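Local coordinates for protein 3-hydroxyacyl-CoA dehydrogenase type-2 (Mycobacterium avium, PDB 3PPI) that probably catalyses the reversible NAD-dependent oxidation of 3-hydroxyacyl-CoA to 3-oxoacyl-CoA, as expected of a short-chain dehydrogenase, at residues A173-Y178 with R271-Q276; S32-G37 with A93-A98; V109-F114 with D138-G143; G209-T214 with G263-E268; K26-A31 with D53-V58. All blocks are in the same frame, centred on the assembly; numbering follows the deposited sequence.

Interaction 1. Residues A173-Y178 with R271-Q276; sequences ASIAGY and RLDGAQ
I175 lies across the guanidinium group of R271, the two side chains meeting at about a right angle. Its CG2 branch sits over one face of that group, nearer the rim than the centre, and 3.4 Å from R271 NH2. The CD1 tip reaches on to Q276 O at 3.7 Å. With CG1 wedged between the backbone N and the carbonyl carbon (chi1 63°), both branches of I175 are directed at 271-276. Y178 meets the other end of the same group. Its CD2 is 3.6 Å from R271 NH1. Ring and guanidinium planes are 11° apart, but the approach is oblique.

The R271 chain bends at chi3 (63°), which turns its NE and NH2 edge toward D273. D273 OD2 is 2.8 Å from R271 NE and 3.0 Å from R271 NH2, in the guanidinium plane. Together they form a side-on salt bridge, both nitrogens on one oxygen. R271 NH2 also makes a weak bond to Q276 O. The remaining nitrogen, NH1, forms a salt bridge with E179. The guanidinium is therefore fixed in rotation by its edges, while a face receives the aliphatic I175.

Each backbone is also turned locally. S174 OG accepts from A176 N at 3.0 Å, an ST turn, and a type I' turn runs from D273 to Q276. S174 also touches Y187, which with K191 fits the YxxxK pattern of the family. The contact joins the loops that leave strands 167-172 and 269-272 at the C-terminal ends of the strands, where the active site of short-chain dehydrogenases lies.

Interaction 2. Residues S32-G37 with A93-A98; sequences SAIVSG and AAIEAA. With MG (magnesium ion), chain F.
I34, on strand 32-36, packs against A94, I95 and A98 of helix 93-98. This is a strand-helix layer of the Rossmann fold. The helix runs roughly against the strand, at 147°, with the axes 8.5 Å apart.

The tight part is apolar. I34 CG1 lies 3.8 Å from A98 CB. Its CD1 reaches further, to I95 CG1 at 3.8 Å. I34 chi1 is -69°, with CG1 beside the backbone N, and this sends the longer branch to the helix. V58 and L104 from the neighbouring strands also touch I34, and V151 of helix 130-156 touches it too.

One polar bond joins this core. S32 OG donates to A98 O at 2.8 Å. The hydroxyl comes from above the carbonyl plane, 62° out of it.

The other side of the helix is loose. A93 and E96 are exposed to solvent and make no contact with the strand. From V35 onward the strand also parts from the helix. It ends at S36. G37 opens the glycine-rich turn, probably the cofactor-binding turn of Rossmann folds. A magnesium ion sits there, at a site that also includes G40: G37 O is 2.6 Å from the metal, and three waters lie at 2.3 to 2.4 Å from it.

Interaction 3. Residues V109-F114 with D138-G143; sequences VAHGGF and DLYLNG
H111 reaches helix 138-143 with its imidazole, which meets the backbone of L139. H111 NE2 donates to L139 O at 2.9 Å, with an angle of 144° at the hydrogen. The acceptor lies close to the ring plane. H111 ND1 is bonded to S36 OG, so both ring nitrogens have partners and the ring cannot easily turn. Its chi1 of 56°, with CG between the backbone N and the carbonyl carbon, directs the ring to the helix. The L139 side chain runs past it in the opposite direction, with L139 CD1 3.9 Å from H111 CD2. The helix has a wider pi-type turn here: G143 N bonds to D138 O at 2.8 Å. This takes G143 N away from L139 O, the acceptor that H111 uses.

From A110 on, the segment is the loop after strand 103-109 of the Rossmann fold. In short-chain dehydrogenases this loop borders the cofactor site. A glycerol, probably from the crystallisation liquor, lies about 4 Å from the L139 side chain and may mark a pocket.

Next comes G112. Its O accepts from Y140 OH at 2.9 Å, the hydroxyl standing above the carbonyl plane. G113 is close behind, its C 3.0 Å from Y140 OH. At F114 the contact is backbone again: F114 O lies near the edge of the Y140 ring, 3.3 Å from Y140 OH.

Interaction 4. Residues G209-T214 with G263-E268; sequences GIRVNT and GYINGE
At the end of the last beta-alpha-beta connection of the Rossmann fold, where helix 249-261 leads into strand 269-272, loop 263-268 runs in beside strand 210-214. R211, N213 and N266 tie the two together.

I265 O takes two donors. R211 NH1 meets it at 2.9 Å in the carbonyl plane. N213 ND2, also 2.9 Å away from I265 O, comes from above that plane. R211 gets its NH1 there through a bend at chi3 (-57°). Its guanidinium is further held by a salt bridge from NE to E165, and one face lies over G263.

Two amides stand in for backbone groups. N266 OD1 accepts from V212 N at 2.9 Å, with an angle of 162° at the hydrogen. N213 OD1 accepts from E268 N at 3.0 Å. N266 CG is anti to the backbone N (chi1 -163°), which brings the amide to the strand. N266 ND2 also reaches I210 O through a water.

Main-chain bonds fill the rest. G267 N donates to V212 O at 2.8 Å, and T214 N donates to E268 O at 3.0 Å. G267 has positive phi and comes just before E268, whose O pairs with T214 N.

N266 and E268 also bond to a second subunit. This is the end of a beta-alpha-beta connection into the outermost strand, within this chain, of a Rossmann-fold sheet, at a subunit interface.

Interaction 5. Residues K26-A31 with D53-V58; sequences KQFEGA and DGLGVV
D53 meets the rim of the F28 ring. D53 O lies in the ring plane, 3.6 Å from F28 CD2, and D53 CB is 3.7 Å from F28 CE2. D53 OD2 turns to R49 in a salt bridge. G54 follows the end of helix 41-52 with positive phi, in a Schellman motif. Its O accepts from a water at 3.0 Å, and the same water donates to A31 O.

L55 carries most of the packing. L55 CD1 stands 3.6 Å from the centroid of the F28 ring and only 2° off the ring normal, a CH-pi contact over the face. L55 CG lies against F28 CG, also at 3.6 Å. The two side chains approach at a slant. L55 CG stands beside its own backbone N (chi1 -77°), and from there the two methyls divide the work. L55 CD2 goes to A31 CB at 3.5 Å, tighter than usual. Y106 adds to the cover, meeting the F28 ring edge-to-face.

At G56 strand 56-61 begins. G56 N donates to A31 O at 3.2 Å, in the carbonyl plane and nearly straight. A31 is placed there by a type II turn from F28, with G30 at positive phi. This joins the beginnings of two parallel neighbours, strands 31-36 and 56-61, which helix 41-52 connects.

A31 O is thus doubly satisfied, by an amide and a water. Buried D53 O has no hydrogen-bond donor in the model. The electropositive ring edge of F28 probably compensates it in part.

All five contacts belong to one Rossmann-type fold. Interactions 2 and 5 touch, as strands 31-36 and 56-61 are neighbours: A33 O is 2.8 Å from V58 N, probably a hydrogen bond. Interaction 2 also meets interaction 3, where S36 OG lies 2.9 Å from H111 ND1. This join lies beside the glycine-rich turn and its magnesium ion, where the family binds its cofactor. Interaction 4 sits inside the chain loop closed by interaction 1. They touch through A173 CB and T214 CG2 at 3.6 Å, and both contact the second subunit. Interactions 1 and 5 lie on opposite sides of the chain's centre, their centres 28 Å apart.

Interaction 1. Residues A173-Y178 with R271-Q276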
# COMPACT_ATOMS: atom_id res chain seq x y z
N ALA A 173 11.13 -2.53 -10.80
CA ALA A 173 11.36 -1.73 -9.62
C ALA A 173 12.22 -2.53 -8.65
O ALA A 173 13.28 -3.06 -9.03
CB ALA A 173 10.03 -1.35 -9.02
N SER A 174 11.77 -2.61 -7.41
CA SER A 174 12.41 -3.36 -6.32
C SER A 174 11.53 -3.16 -5.12
O SER A 174 10.82 -2.13 -5.01
CB SER A 174 13.83 -2.81 -6.00
OG SER A 174 14.31 -3.30 -4.74
N ILE A 175 11.53 -4.11 -4.19
CA ILE A 175 10.78 -3.92 -2.97
C ILE A 175 11.44 -2.84 -2.10
O ILE A 175 10.83 -2.37 -1.15
CB ILE A 175 10.50 -5.25 -2.20
CG1 ILE A 175 11.81 -5.91 -1.73
CG2 ILE A 175 9.62 -6.22 -3.10
CD1 ILE A 175 11.61 -7.17 -0.85
N ALA A 176 12.65 -2.43 -2.45
CA ALA A 176 13.28 -1.25 -1.82
C ALA A 176 12.42 -0.02 -2.04
O ALA A 176 12.53 0.95 -1.28
CB ALA A 176 14.70 -1.01 -2.37
N GLY A 177 11.58 -0.04 -3.08
CA GLY A 177 10.64 1.05 -3.34
C GLY A 177 9.54 1.20 -2.30
O GLY A 177 8.93 2.27 -2.19
N TYR A 178 9.30 0.12 -1.55
CA TYR A 178 8.32 0.07 -0.48
C TYR A 178 8.96 0.06 0.92
O TYR A 178 8.36 0.55 1.89
CB TYR A 178 7.48 -1.22 -0.60
CG TYR A 178 6.57 -1.36 -1.82
CD1 TYR A 178 5.58 -0.43 -2.08
CD2 TYR A 178 6.66 -2.48 -2.66
CE1 TYR A 178 4.70 -0.57 -3.17
CE2 TYR A 178 5.80 -2.66 -3.74
CZ TYR A 178 4.82 -1.70 -3.98
OH TYR A 178 3.95 -1.84 -5.04
N ARG A 271 5.13 -7.99 -6.60
CA ARG A 271 6.26 -8.34 -5.73
C ARG A 271 6.71 -9.77 -6.01
O ARG A 271 5.88 -10.69 -6.00
CB ARG A 271 5.89 -8.21 -4.24
CG ARG A 271 5.47 -6.82 -3.78
CD ARG A 271 5.20 -6.77 -2.26
NE ARG A 271 6.43 -7.07 -1.50
CZ ARG A 271 7.03 -6.28 -0.62
NH1 ARG A 271 6.51 -5.12 -0.25
NH2 ARG A 271 8.15 -6.69 -0.04
N LEU A 272 8.00 -9.95 -6.24
CA LEU A 272 8.57 -11.28 -6.55
C LEU A 272 9.76 -11.48 -5.61
O LEU A 272 10.88 -11.09 -5.92
CB LEU A 272 9.02 -11.33 -8.01
CG LEU A 272 9.49 -12.67 -8.56
CD1 LEU A 272 8.32 -13.64 -8.59
CD2 LEU A 272 10.14 -12.50 -9.95
N ASP A 273 9.48 -12.01 -4.42
CA ASP A 273 10.38 -11.83 -3.28
C ASP A 273 10.39 -12.91 -2.18
O ASP A 273 10.99 -12.70 -1.12
CB ASP A 273 10.09 -10.46 -2.64
CG ASP A 273 8.67 -10.34 -2.05
OD1 ASP A 273 7.94 -11.36 -1.87
OD2 ASP A 273 8.29 -9.19 -1.74
N GLY A 274 9.77 -14.07 -2.42
CA GLY A 274 9.77 -15.14 -1.41
C GLY A 274 9.12 -14.75 -0.09
O GLY A 274 9.41 -15.33 0.93
N ALA A 275 8.21 -13.79 -0.16
CA ALA A 275 7.54 -13.13 1.00
C ALA A 275 8.49 -12.28 1.88
O ALA A 275 8.13 -11.92 3.00
CB ALA A 275 6.75 -14.13 1.84
N GLN A 276 9.66 -11.92 1.35
CA GLN A 276 10.57 -11.04 2.08
C GLN A 276 9.99 -9.63 2.27
O GLN A 276 9.35 -9.08 1.39
CB GLN A 276 11.93 -10.93 1.38
CG GLN A 276 12.95 -10.23 2.25
CD GLN A 276 14.33 -10.07 1.66
OE1 GLN A 276 14.58 -10.29 0.46
NE2 GLN A 276 15.23 -9.64 2.51

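Interaction 2. Residues S32-G37 with A93-A98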
# COMPACT_ATOMS: atom_id res chain seq x y z
N SER A 32 8.27 -8.71 -31.91
CA SER A 32 9.59 -8.57 -31.32
C SER A 32 9.53 -7.79 -30.00
O SER A 32 8.53 -7.11 -29.70
CB SER A 32 10.55 -7.88 -32.29
OG SER A 32 10.04 -6.62 -32.69
N ALA A 33 10.62 -7.90 -29.25
CA ALA A 33 10.74 -7.34 -27.91
C ALA A 33 12.14 -6.76 -27.71
O ALA A 33 13.10 -7.22 -28.35
CB ALA A 33 10.47 -8.41 -26.89
N ILE A 34 12.24 -5.77 -26.85
CA ILE A 34 13.53 -5.22 -26.40
C ILE A 34 13.66 -5.49 -24.90
O ILE A 34 12.72 -5.23 -24.13
CB ILE A 34 13.62 -3.69 -26.62
CG1 ILE A 34 13.70 -3.34 -28.11
CG2 ILE A 34 14.84 -3.09 -25.90
CD1 ILE A 34 13.31 -1.90 -28.40
N VAL A 35 14.80 -6.01 -24.47
CA VAL A 35 15.06 -6.16 -23.05
C VAL A 35 16.25 -5.31 -22.67
O VAL A 35 17.37 -5.57 -23.14
CB VAL A 35 15.33 -7.63 -22.66
CG1 VAL A 35 15.60 -7.76 -21.17
CG2 VAL A 35 14.14 -8.52 -23.07
N SER A 36 16.02 -4.27 -21.87
CA SER A 36 17.13 -3.47 -21.34
C SER A 36 17.82 -4.27 -20.24
O SER A 36 17.18 -5.04 -19.54
CB SER A 36 16.68 -2.06 -20.88
OG SER A 36 16.05 -2.06 -19.61
N GLY A 37 19.13 -4.11 -20.11
CA GLY A 37 19.94 -5.00 -19.28
C GLY A 37 19.95 -6.45 -19.75
O GLY A 37 20.16 -7.37 -18.95
N ALA A 93 17.80 3.50 -31.91
CA ALA A 93 18.51 2.48 -32.67
C ALA A 93 18.09 1.07 -32.25
O ALA A 93 17.97 0.18 -33.08
CB ALA A 93 20.04 2.65 -32.56
N ALA A 94 17.88 0.86 -30.95
CA ALA A 94 17.41 -0.45 -30.48
C ALA A 94 16.01 -0.75 -31.03
O ALA A 94 15.70 -1.87 -31.37
CB ALA A 94 17.44 -0.51 -28.95
N ILE A 95 15.17 0.29 -31.12
CA ILE A 95 13.83 0.16 -31.67
C ILE A 95 13.84 -0.19 -33.17
O ILE A 95 13.05 -1.05 -33.60
CB ILE A 95 13.01 1.45 -31.42
CG1 ILE A 95 12.71 1.56 -29.93
CG2 ILE A 95 11.71 1.45 -32.20
CD1 ILE A 95 12.08 2.89 -29.51
N GLU A 96 14.72 0.43 -33.94
CA GLU A 96 14.84 0.13 -35.37
C GLU A 96 15.31 -1.32 -35.57
O GLU A 96 14.81 -2.01 -36.44
CB GLU A 96 15.78 1.11 -36.07
CG GLU A 96 15.28 2.56 -36.11
CD GLU A 96 14.04 2.76 -36.99
OE1 GLU A 96 14.13 2.49 -38.21
OE2 GLU A 96 12.99 3.20 -36.48
N ALA A 97 16.25 -1.77 -34.74
CA ALA A 97 16.72 -3.15 -34.81
C ALA A 97 15.59 -4.16 -34.49
O ALA A 97 15.38 -5.12 -35.22
CB ALA A 97 17.90 -3.36 -33.88
N ALA A 98 14.85 -3.91 -33.41
CA ALA A 98 13.70 -4.76 -33.05
C ALA A 98 12.67 -4.87 -34.18
O ALA A 98 12.11 -5.95 -34.40
CB ALA A 98 13.02 -4.23 -31.78
MG MG F . 21.64 -7.22 -16.85
O HOH W 1 19.37 -7.40 -15.98
O HOH W 2 23.64 -6.54 -18.04
O HOH W 3 21.75 -5.02 -16.28

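Interaction 3. Residues V109-F114 with D138-G143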
# COMPACT_ATOMS: atom_id res chain seq x y z
N VAL A 109 12.08 -3.66 -19.15
CA VAL A 109 13.11 -2.70 -18.74
C VAL A 109 13.79 -3.26 -17.50
O VAL A 109 13.30 -3.11 -16.39
CB VAL A 109 12.49 -1.32 -18.48
CG1 VAL A 109 13.57 -0.27 -18.22
CG2 VAL A 109 11.61 -0.90 -19.64
N ALA A 110 14.90 -3.96 -17.70
CA ALA A 110 15.48 -4.77 -16.63
C ALA A 110 16.94 -4.45 -16.34
O ALA A 110 17.62 -5.27 -15.75
CB ALA A 110 15.33 -6.27 -16.98
N HIS A 111 17.42 -3.29 -16.76
CA HIS A 111 18.78 -2.89 -16.42
C HIS A 111 18.92 -2.78 -14.90
O HIS A 111 18.08 -2.17 -14.22
CB HIS A 111 19.24 -1.62 -17.17
CG HIS A 111 18.36 -0.42 -16.98
ND1 HIS A 111 17.20 -0.22 -17.70
CD2 HIS A 111 18.49 0.66 -16.17
CE1 HIS A 111 16.64 0.92 -17.33
NE2 HIS A 111 17.40 1.47 -16.39
N GLY A 112 19.99 -3.40 -14.38
CA GLY A 112 20.15 -3.63 -12.94
C GLY A 112 21.38 -2.98 -12.33
O GLY A 112 21.90 -1.98 -12.83
N GLY A 113 21.85 -3.59 -11.24
CA GLY A 113 22.95 -3.05 -10.44
C GLY A 113 22.45 -2.42 -9.15
O GLY A 113 21.25 -2.45 -8.85
N PHE A 114 23.40 -1.84 -8.41
CA PHE A 114 23.13 -1.14 -7.15
C PHE A 114 23.09 0.38 -7.37
O PHE A 114 23.73 0.92 -8.30
CB PHE A 114 24.25 -1.41 -6.12
CG PHE A 114 24.43 -2.87 -5.75
CD1 PHE A 114 23.34 -3.68 -5.39
CD2 PHE A 114 25.71 -3.43 -5.70
CE1 PHE A 114 23.52 -5.03 -5.04
CE2 PHE A 114 25.90 -4.78 -5.34
CZ PHE A 114 24.80 -5.57 -5.00
N ASP A 138 18.89 9.03 -12.31
CA ASP A 138 19.09 9.07 -13.77
C ASP A 138 19.04 7.67 -14.41
O ASP A 138 18.35 7.48 -15.40
CB ASP A 138 20.41 9.72 -14.16
CG ASP A 138 20.42 11.24 -13.98
OD1 ASP A 138 19.36 11.90 -13.91
OD2 ASP A 138 21.54 11.79 -13.91
N LEU A 139 19.74 6.70 -13.83
CA LEU A 139 19.83 5.37 -14.40
C LEU A 139 18.51 4.60 -14.26
O LEU A 139 18.00 4.04 -15.25
CB LEU A 139 20.96 4.57 -13.74
CG LEU A 139 21.20 3.14 -14.26
CD1 LEU A 139 21.47 3.18 -15.77
CD2 LEU A 139 22.36 2.46 -13.52
N TYR A 140 17.95 4.56 -13.05
CA TYR A 140 16.83 3.67 -12.73
C TYR A 140 15.45 4.25 -12.99
O TYR A 140 14.51 3.50 -13.34
CB TYR A 140 16.93 3.14 -11.29
CG TYR A 140 18.15 2.31 -11.09
CD1 TYR A 140 18.26 1.07 -11.70
CD2 TYR A 140 19.24 2.79 -10.36
CE1 TYR A 140 19.42 0.30 -11.57
CE2 TYR A 140 20.39 2.04 -10.22
CZ TYR A 140 20.47 0.79 -10.83
OH TYR A 140 21.61 0.03 -10.73
N LEU A 141 15.30 5.57 -12.79
CA LEU A 141 14.02 6.23 -13.02
C LEU A 141 14.01 6.91 -14.40
O LEU A 141 13.22 6.53 -15.26
CB LEU A 141 13.70 7.22 -11.90
CG LEU A 141 12.38 7.97 -11.98
CD1 LEU A 141 11.19 7.01 -12.28
CD2 LEU A 141 12.14 8.76 -10.69
N ASN A 142 14.87 7.91 -14.62
CA ASN A 142 14.90 8.60 -15.93
C ASN A 142 15.15 7.60 -17.08
O ASN A 142 14.49 7.67 -18.11
CB ASN A 142 15.93 9.75 -16.00
CG ASN A 142 15.60 10.90 -15.04
OD1 ASN A 142 14.60 10.87 -14.38
ND2 ASN A 142 16.47 11.89 -14.96
N GLY A 143 16.09 6.68 -16.88
CA GLY A 143 16.37 5.66 -17.89
C GLY A 143 15.14 4.81 -18.23
O GLY A 143 14.86 4.53 -19.39

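Interaction 4. Residues G209-T214 with G263-E268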
# COMPACT_ATOMS: atom_id res chain seq x y z
N GLY A 209 -4.09 0.83 -26.16
CA GLY A 209 -4.12 -0.61 -25.91
C GLY A 209 -2.75 -1.20 -25.62
O GLY A 209 -2.41 -2.28 -26.12
N ILE A 210 -1.97 -0.50 -24.79
CA ILE A 210 -0.67 -0.99 -24.36
C ILE A 210 -0.72 -1.13 -22.84
O ILE A 210 -0.93 -0.14 -22.12
CB ILE A 210 0.47 -0.03 -24.77
CG1 ILE A 210 0.54 0.11 -26.29
CG2 ILE A 210 1.81 -0.53 -24.23
CD1 ILE A 210 1.49 1.21 -26.74
N ARG A 211 -0.54 -2.35 -22.35
CA ARG A 211 -0.55 -2.59 -20.92
C ARG A 211 0.81 -2.25 -20.33
O ARG A 211 1.83 -2.42 -21.00
CB ARG A 211 -0.95 -4.04 -20.62
CG ARG A 211 -2.49 -4.28 -20.88
CD ARG A 211 -2.94 -5.69 -20.56
NE ARG A 211 -2.16 -6.64 -21.32
CZ ARG A 211 -1.12 -7.34 -20.89
NH1 ARG A 211 -0.70 -7.29 -19.62
NH2 ARG A 211 -0.49 -8.14 -21.74
N VAL A 212 0.81 -1.76 -19.09
CA VAL A 212 2.04 -1.46 -18.37
C VAL A 212 1.97 -2.05 -16.96
O VAL A 212 1.07 -1.72 -16.20
CB VAL A 212 2.30 0.04 -18.27
CG1 VAL A 212 3.65 0.28 -17.56
CG2 VAL A 212 2.30 0.69 -19.65
N ASN A 213 2.92 -2.92 -16.65
CA ASN A 213 3.05 -3.52 -15.33
C ASN A 213 4.53 -3.52 -14.93
O ASN A 213 5.41 -3.27 -15.76
CB ASN A 213 2.51 -4.93 -15.29
CG ASN A 213 1.03 -5.00 -15.61
OD1 ASN A 213 0.19 -4.64 -14.79
ND2 ASN A 213 0.69 -5.46 -16.81
N THR A 214 4.77 -3.78 -13.66
CA THR A 214 6.07 -3.70 -13.06
C THR A 214 6.30 -4.89 -12.14
O THR A 214 5.38 -5.33 -11.44
CB THR A 214 6.16 -2.40 -12.25
OG1 THR A 214 6.11 -1.30 -13.16
CG2 THR A 214 7.45 -2.32 -11.38
N GLY A 263 -4.03 -11.17 -20.44
CA GLY A 263 -4.70 -10.02 -21.07
C GLY A 263 -5.34 -8.99 -20.14
O GLY A 263 -5.67 -7.90 -20.60
N TYR A 264 -5.52 -9.31 -18.85
CA TYR A 264 -6.24 -8.39 -17.96
C TYR A 264 -5.36 -7.69 -16.93
O TYR A 264 -5.80 -6.73 -16.31
CB TYR A 264 -7.42 -9.09 -17.25
CG TYR A 264 -8.60 -8.16 -16.95
CD1 TYR A 264 -9.20 -7.43 -17.96
CD2 TYR A 264 -9.11 -8.03 -15.66
CE1 TYR A 264 -10.27 -6.58 -17.70
CE2 TYR A 264 -10.19 -7.20 -15.40
CZ TYR A 264 -10.76 -6.48 -16.44
OH TYR A 264 -11.83 -5.64 -16.21
N ILE A 265 -4.12 -8.15 -16.73
CA ILE A 265 -3.27 -7.54 -15.69
C ILE A 265 -2.69 -6.24 -16.27
O ILE A 265 -2.05 -6.26 -17.33
CB ILE A 265 -2.19 -8.51 -15.16
CG1 ILE A 265 -1.46 -7.90 -13.96
CG2 ILE A 265 -1.20 -8.93 -16.26
CD1 ILE A 265 -0.86 -8.97 -12.99
N ASN A 266 -2.99 -5.13 -15.61
CA ASN A 266 -2.58 -3.81 -16.08
C ASN A 266 -2.46 -2.82 -14.91
O ASN A 266 -3.27 -2.86 -13.98
CB ASN A 266 -3.60 -3.27 -17.10
CG ASN A 266 -3.06 -2.12 -17.95
OD1 ASN A 266 -1.87 -1.83 -17.93
ND2 ASN A 266 -3.96 -1.46 -18.71
N GLY A 267 -1.47 -1.93 -14.99
CA GLY A 267 -1.20 -0.97 -13.93
C GLY A 267 -0.86 -1.55 -12.57
O GLY A 267 -1.10 -0.92 -11.54
N GLU A 268 -0.30 -2.75 -12.56
CA GLU A 268 -0.05 -3.50 -11.34
C GLU A 268 1.44 -3.65 -11.09
O GLU A 268 2.25 -3.73 -12.01
CB GLU A 268 -0.74 -4.88 -11.46
CG GLU A 268 -0.32 -5.98 -10.44
CD GLU A 268 -0.62 -5.62 -8.98
OE1 GLU A 268 -0.81 -4.41 -8.65
OE2 GLU A 268 -0.63 -6.55 -8.15
O HOH W 4 -3.16 0.55 -20.52

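Interaction 5. Residues K26-A31 with D53-V58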
# COMPACT_ATOMS: atom_id res chain seq x y z
N LYS A 26 0.08 -17.37 -29.67
CA LYS A 26 -0.59 -16.41 -30.56
C LYS A 26 -0.19 -14.94 -30.28
O LYS A 26 0.04 -14.18 -31.22
CB LYS A 26 -2.11 -16.58 -30.48
N GLN A 27 -0.10 -14.56 -29.00
CA GLN A 27 0.32 -13.20 -28.64
C GLN A 27 1.64 -12.82 -29.35
O GLN A 27 1.82 -11.67 -29.76
CB GLN A 27 0.50 -13.05 -27.11
CG GLN A 27 -0.78 -13.09 -26.23
CD GLN A 27 -1.14 -14.50 -25.73
OE1 GLN A 27 -0.96 -15.49 -26.44
NE2 GLN A 27 -1.66 -14.58 -24.51
N PHE A 28 2.56 -13.77 -29.49
CA PHE A 28 3.92 -13.45 -29.92
C PHE A 28 4.20 -13.63 -31.42
O PHE A 28 5.28 -13.27 -31.88
CB PHE A 28 4.94 -14.27 -29.13
CG PHE A 28 4.99 -13.93 -27.64
CD1 PHE A 28 4.38 -12.79 -27.11
CD2 PHE A 28 5.71 -14.75 -26.79
CE1 PHE A 28 4.47 -12.50 -25.74
CE2 PHE A 28 5.81 -14.46 -25.43
CZ PHE A 28 5.19 -13.34 -24.91
N GLU A 29 3.25 -14.17 -32.17
CA GLU A 29 3.45 -14.43 -33.60
C GLU A 29 3.79 -13.13 -34.33
O GLU A 29 3.08 -12.13 -34.22
CB GLU A 29 2.21 -15.10 -34.22
N GLY A 30 4.92 -13.13 -35.02
CA GLY A 30 5.35 -11.99 -35.83
C GLY A 30 5.89 -10.81 -35.03
O GLY A 30 6.22 -9.79 -35.60
N ALA A 31 6.02 -10.97 -33.72
CA ALA A 31 6.35 -9.84 -32.84
C ALA A 31 7.81 -9.87 -32.37
O ALA A 31 8.48 -10.91 -32.42
CB ALA A 31 5.42 -9.82 -31.64
N ASP A 53 10.06 -18.49 -26.41
CA ASP A 53 8.61 -18.39 -26.63
C ASP A 53 8.21 -17.89 -28.02
O ASP A 53 7.01 -17.75 -28.29
CB ASP A 53 7.96 -17.48 -25.59
CG ASP A 53 7.90 -18.12 -24.21
OD1 ASP A 53 8.21 -19.32 -24.10
OD2 ASP A 53 7.54 -17.40 -23.25
N GLY A 54 9.18 -17.59 -28.87
CA GLY A 54 8.90 -17.28 -30.26
C GLY A 54 9.07 -15.82 -30.66
O GLY A 54 8.85 -15.48 -31.82
N LEU A 55 9.48 -14.96 -29.73
CA LEU A 55 9.71 -13.54 -30.05
C LEU A 55 11.09 -13.31 -30.65
O LEU A 55 12.04 -14.00 -30.30
CB LEU A 55 9.57 -12.65 -28.80
CG LEU A 55 8.14 -12.36 -28.34
CD1 LEU A 55 8.13 -11.82 -26.91
CD2 LEU A 55 7.45 -11.39 -29.30
N GLY A 56 11.20 -12.34 -31.56
CA GLY A 56 12.49 -11.77 -31.92
C GLY A 56 12.85 -10.85 -30.77
O GLY A 56 11.97 -10.16 -30.25
N VAL A 57 14.11 -10.85 -30.35
CA VAL A 57 14.53 -10.09 -29.17
C VAL A 57 15.77 -9.24 -29.41
O VAL A 57 16.76 -9.71 -29.99
CB VAL A 57 14.79 -11.01 -27.98
CG1 VAL A 57 15.11 -10.19 -26.73
CG2 VAL A 57 13.58 -11.89 -27.70
N VAL A 58 15.72 -7.99 -28.97
CA VAL A 58 16.88 -7.12 -28.97
C VAL A 58 17.45 -7.08 -27.56
O VAL A 58 16.74 -6.78 -26.60
CB VAL A 58 16.53 -5.72 -29.44
CG1 VAL A 58 17.69 -4.75 -29.17
CG2 VAL A 58 16.17 -5.76 -30.91
O HOH W 5 8.24 -13.26 -33.78